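Local atomic coordinates of extracellular protein containing a SCP domain (Bacillus anthracis, PDB entry 4IFA), a protein that is of unknown function but is an extracellular protein combining a CAP-associated N-terminal region with an SCP domain of the CAP superfamily. Residues 135-140 / 163-168; 226-231 / 334-339. All blocks are in the same frame, centred on the assembly; numbering follows the deposited sequence. Where two conformers were deposited one is given.

Interaction 1: residues 135-140 / 163-168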
# COMPACT_ATOMS: atom_id res chain seq x y z
N ILE A 135 4.35 -15.83 -14.35
CA ILE A 135 5.32 -16.07 -13.30
C ILE A 135 5.04 -17.47 -12.78
O ILE A 135 3.89 -17.78 -12.43
CB ILE A 135 5.17 -15.06 -12.14
CG1 ILE A 135 5.40 -13.60 -12.60
CG2 ILE A 135 6.13 -15.42 -10.99
CD1 ILE A 135 6.83 -13.26 -12.98
N SER A 136 6.06 -18.32 -12.75
CA SER A 136 5.92 -19.70 -12.30
C SER A 136 6.82 -19.96 -11.10
O SER A 136 7.94 -19.46 -11.04
CB SER A 136 6.27 -20.66 -13.43
OG SER A 136 5.46 -20.44 -14.58
N LEU A 137 6.30 -20.72 -10.14
CA LEU A 137 7.08 -21.13 -8.97
C LEU A 137 6.48 -22.41 -8.40
O LEU A 137 5.39 -22.83 -8.80
CB LEU A 137 7.17 -20.05 -7.87
CG LEU A 137 5.92 -19.59 -7.10
CD1 LEU A 137 6.34 -18.85 -5.83
CD2 LEU A 137 5.01 -18.72 -7.95
N LYS A 138 7.22 -23.02 -7.48
CA LYS A 138 6.79 -24.25 -6.83
C LYS A 138 7.11 -24.24 -5.34
O LYS A 138 8.11 -23.65 -4.91
CB LYS A 138 7.46 -25.45 -7.50
CG LYS A 138 7.03 -25.72 -8.95
CD LYS A 138 7.91 -26.77 -9.62
CE LYS A 138 7.45 -27.12 -11.05
NZ LYS A 138 6.16 -27.87 -11.08
N ARG A 139 6.23 -24.86 -4.56
CA ARG A 139 6.42 -25.06 -3.12
C ARG A 139 6.06 -26.50 -2.85
O ARG A 139 4.92 -26.91 -3.09
CB ARG A 139 5.52 -24.16 -2.28
CG ARG A 139 6.09 -22.80 -1.96
CD ARG A 139 5.08 -22.01 -1.16
NE ARG A 139 4.66 -22.71 0.05
CZ ARG A 139 3.68 -22.30 0.85
NH1 ARG A 139 3.00 -21.19 0.60
NH2 ARG A 139 3.38 -23.02 1.93
N GLY A 140 7.02 -27.27 -2.35
CA GLY A 140 6.81 -28.70 -2.13
C GLY A 140 6.71 -29.32 -3.51
O GLY A 140 7.53 -29.03 -4.38
N ASP A 163 16.34 -15.06 -4.07
CA ASP A 163 15.41 -15.50 -3.01
C ASP A 163 14.16 -14.64 -2.86
O ASP A 163 13.80 -14.20 -1.74
CB ASP A 163 16.09 -15.61 -1.65
CG ASP A 163 16.64 -16.99 -1.39
OD1 ASP A 163 16.82 -17.77 -2.34
OD2 ASP A 163 16.89 -17.29 -0.20
N GLY A 164 13.54 -14.30 -3.99
CA GLY A 164 12.27 -13.64 -3.88
C GLY A 164 11.76 -12.90 -5.10
O GLY A 164 12.14 -13.18 -6.23
N TRP A 165 10.91 -11.92 -4.83
CA TRP A 165 10.24 -11.15 -5.87
C TRP A 165 10.12 -9.70 -5.51
O TRP A 165 10.12 -9.32 -4.34
CB TRP A 165 8.81 -11.69 -6.01
CG TRP A 165 8.78 -13.17 -6.19
CD1 TRP A 165 8.67 -14.11 -5.22
CD2 TRP A 165 8.97 -13.88 -7.42
NE1 TRP A 165 8.73 -15.38 -5.77
CE2 TRP A 165 8.92 -15.25 -7.12
CE3 TRP A 165 9.15 -13.48 -8.75
CZ2 TRP A 165 9.04 -16.23 -8.11
CZ3 TRP A 165 9.28 -14.46 -9.72
CH2 TRP A 165 9.21 -15.80 -9.40
N ALA A 166 9.98 -8.85 -6.52
CA ALA A 166 9.71 -7.42 -6.34
C ALA A 166 8.51 -7.07 -7.19
O ALA A 166 8.52 -7.28 -8.39
CB ALA A 166 10.89 -6.54 -6.76
N GLN A 167 7.46 -6.57 -6.56
CA GLN A 167 6.28 -6.06 -7.25
C GLN A 167 6.52 -4.56 -7.41
O GLN A 167 6.70 -3.84 -6.42
CB GLN A 167 5.02 -6.32 -6.43
CG GLN A 167 3.67 -5.96 -7.04
CD GLN A 167 2.50 -6.37 -6.12
OE1 GLN A 167 2.66 -6.51 -4.90
NE2 GLN A 167 1.32 -6.50 -6.70
N LEU A 168 6.49 -4.09 -8.64
CA LEU A 168 6.86 -2.71 -8.98
C LEU A 168 5.60 -1.92 -9.25
O LEU A 168 4.98 -2.06 -10.30
CB LEU A 168 7.80 -2.69 -10.19
CG LEU A 168 9.05 -3.59 -10.10
CD1 LEU A 168 9.83 -3.53 -11.44
CD2 LEU A 168 9.94 -3.17 -8.96
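W165 reaches across from one strand and lays the six-membered part of its indole against I135, with L137 next along the same strand. The tightest touch is made by a single methyl: I135 CG2 lies 3.5 Å from W165 CH2 and equally close to W165 CZ3, so it meets the outer bond of the benzo ring. The other branch of the isoleucine is directed elsewhere, because CG2 is the one anti to the backbone N, while CG1 sits beside that N (chi1 -61°). The two side chains run past one another in opposite senses, the isoleucine alongside the outer end of the indole. Two looser contacts follow the indole toward its nitrogen. L137 CB stands 4.3 Å from W165 CZ2, and L137 CD1 is 4.2 Å from W165 NE1. Between the two aliphatic residues the backbone carbonyl of S136 passes the ring, its O 4.2 Å from W165 CH2. All three residues come at the indole obliquely.

The side chains make up the distance between the backbones: the two strand axes approach no closer than 10.9 Å, and no hydrogen bond joins the segments, so the contact is essentially apolar. The indole nitrogen is held from outside the two segments: NE1 hydrogen-bonds to OD1 of D185, at the start of helix 185-191. That helix also presents L188 to W165 and L189 to L137.

The strands belong to different sheets and run roughly antiparallel at 146°. Strand 134-139 is an outermost strand of the small three-stranded sheet, hydrogen-bonded through the backbones of I135 and L137 to strand 142-147. Strand 164-171 lies inside the seven-stranded antiparallel sheet, between 158-161 and 176-183. W165 therefore bridges the two sheets, with L158 and P160 of strand 158-161 beside it and helix 185-191 alongside.

Interaction 2: residues 226-231 / 334-339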
# COMPACT_ATOMS: atom_id res chain seq x y z
N ASP A 226 -0.99 7.55 5.62
CA ASP A 226 0.38 8.01 5.40
C ASP A 226 0.77 7.95 3.92
O ASP A 226 1.43 8.86 3.41
CB ASP A 226 1.36 7.16 6.20
CG ASP A 226 1.34 7.44 7.66
OD1 ASP A 226 1.00 8.56 8.08
OD2 ASP A 226 1.73 6.53 8.46
N LEU A 227 0.38 6.88 3.22
CA LEU A 227 0.77 6.71 1.84
C LEU A 227 0.01 7.69 0.95
O LEU A 227 0.50 8.06 -0.10
CB LEU A 227 0.58 5.24 1.43
CG LEU A 227 1.47 4.24 2.16
CD1 LEU A 227 0.99 2.80 1.84
CD2 LEU A 227 2.91 4.47 1.72
N THR A 228 -1.18 8.12 1.39
CA THR A 228 -1.92 9.18 0.65
C THR A 228 -1.11 10.48 0.80
O THR A 228 -1.02 11.23 -0.17
CB THR A 228 -3.36 9.36 1.17
OG1 THR A 228 -4.10 8.17 0.83
CG2 THR A 228 -4.07 10.51 0.47
N ASN A 229 -0.56 10.76 1.97
CA ASN A 229 0.24 11.97 2.15
C ASN A 229 1.55 11.91 1.34
O ASN A 229 2.03 12.94 0.88
CB ASN A 229 0.45 12.32 3.61
CG ASN A 229 -0.74 13.02 4.20
OD1 ASN A 229 -1.43 13.75 3.48
ND2 ASN A 229 -0.99 12.84 5.49
N ILE A 230 2.10 10.72 1.11
CA ILE A 230 3.25 10.57 0.20
C ILE A 230 2.85 10.98 -1.22
O ILE A 230 3.58 11.68 -1.91
CB ILE A 230 3.84 9.16 0.29
CG1 ILE A 230 4.55 9.05 1.64
CG2 ILE A 230 4.76 8.86 -0.90
CD1 ILE A 230 5.17 7.74 1.91
N ILE A 231 1.66 10.55 -1.66
CA ILE A 231 1.15 10.98 -2.93
C ILE A 231 0.99 12.50 -2.95
O ILE A 231 1.38 13.17 -3.95
CB ILE A 231 -0.21 10.27 -3.22
CG1 ILE A 231 0.00 8.80 -3.50
CG2 ILE A 231 -0.89 10.92 -4.43
CD1 ILE A 231 -1.26 7.94 -3.45
N GLN A 334 -11.99 5.83 1.93
CA GLN A 334 -11.43 7.14 2.26
C GLN A 334 -12.56 8.15 2.25
O GLN A 334 -13.29 8.24 1.25
CB GLN A 334 -10.41 7.60 1.21
CG GLN A 334 -9.10 6.86 1.20
CD GLN A 334 -8.18 7.31 0.08
OE1 GLN A 334 -8.61 7.49 -1.07
NE2 GLN A 334 -6.89 7.54 0.40
N ASN A 335 -12.65 8.96 3.30
CA ASN A 335 -13.54 10.11 3.32
C ASN A 335 -12.67 11.35 3.52
O ASN A 335 -11.99 11.54 4.54
CB ASN A 335 -14.66 10.01 4.36
CG ASN A 335 -15.77 9.05 3.97
OD1 ASN A 335 -15.82 8.49 2.83
ND2 ASN A 335 -16.68 8.83 4.90
N PHE A 336 -12.67 12.21 2.50
CA PHE A 336 -11.90 13.44 2.46
C PHE A 336 -12.83 14.57 2.86
O PHE A 336 -14.00 14.59 2.47
CB PHE A 336 -11.42 13.73 1.02
CG PHE A 336 -10.48 12.72 0.42
CD1 PHE A 336 -9.12 12.93 0.49
CD2 PHE A 336 -10.97 11.59 -0.22
CE1 PHE A 336 -8.25 12.02 -0.06
CE2 PHE A 336 -10.10 10.65 -0.75
CZ PHE A 336 -8.73 10.89 -0.67
N ILE A 337 -12.32 15.53 3.62
CA ILE A 337 -13.09 16.71 4.00
C ILE A 337 -12.27 17.98 3.91
O ILE A 337 -11.04 17.98 3.85
CB ILE A 337 -13.69 16.64 5.43
CG1 ILE A 337 -12.58 16.46 6.48
CG2 ILE A 337 -14.70 15.45 5.52
CD1 ILE A 337 -13.10 16.66 7.92
N ARG A 338 -13.01 19.08 3.80
CA ARG A 338 -12.47 20.42 3.90
C ARG A 338 -13.13 21.07 5.09
O ARG A 338 -14.37 21.10 5.17
CB ARG A 338 -12.75 21.29 2.66
CG ARG A 338 -12.21 22.71 2.81
CD ARG A 338 -12.53 23.55 1.59
NE ARG A 338 -12.06 24.92 1.72
CZ ARG A 338 -10.85 25.37 1.38
NH1 ARG A 338 -9.93 24.53 0.91
NH2 ARG A 338 -10.57 26.65 1.53
N LYS A 339 -12.34 21.59 6.00
CA LYS A 339 -12.92 22.41 7.05
C LYS A 339 -11.95 23.52 7.43
O LYS A 339 -10.84 23.60 6.89
CB LYS A 339 -13.40 21.58 8.24
CG LYS A 339 -12.31 20.76 8.87
CD LYS A 339 -12.84 19.99 10.06
CE LYS A 339 -11.75 19.20 10.74
NZ LYS A 339 -12.31 18.49 11.93
OXT LYS A 339 -12.31 24.41 8.24
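T228, on helix 210-234, faces Q334, on strand 331-338, with their CA atoms 9.9 Å apart, a helix-to-sheet separation that only side chains can span. The glutamine does most of the spanning. Its chain is extended beyond CG (chi2 177°), which carries the amide out from the strand until NE2 stands 2.9 Å from T228 OG1. The threonine and glutamine side chains meet head-on from the two layers. Packing beside this polar pair is looser: Q334 NE2 is also 4.1 Å from T228 CG2, and the same methyl comes within 4.5 Å of F336 CE1, close to the plane of the phenyl ring and at its edge.

Both polar ends have further partners. T228 OG1 donates a hydrogen bond to the carbonyl O of I224, four residues earlier in its own helix, while Q334 OE1 accepts one from ND2 of N290 on the adjacent strand 286-293. The amide is thus held at its oxygen from within the sheet, and its nitrogen is turned to the helix.

This is the layered alpha-beta-alpha architecture of the CAP/SCP domain, in which helices cover both faces of a central sheet. Alternation along strand 331-338 sorts the layers: Q334 points to the side holding T228, and the ring of F336 reaches T228 at its edge, whereas N335 and I337 meet helix 244-260 on the other.

On the T228 side, L315 of helix 309-315 touches T228, Q334 and F336 alike, and helix 298-306 adds L302 against T228 and W305 against Q334. The F336 ring also meets F320, their planes inclined by about 20°.

Overall arrangement
The two contacts lie in series along the chain: interaction 1 is complete before the chain reaches interaction 2, and they belong to different regions, the CAP-associated N-terminal region for 135-140 with 163-168 and the SCP (cysteine-rich secretory protein) domain for 226-231 with 334-339. Their centres are 33 Å apart, on opposite sides of the centre of the chain, and their nearest atoms stay about 12 Å from each other. They share no sheet or helix. Interaction 1 joins two sheets of the N-terminal half at a partly buried site; interaction 2 is buried, tying the first long helix of the SCP domain to its C-terminal strand. Neither contact spans the two halves of the molecule.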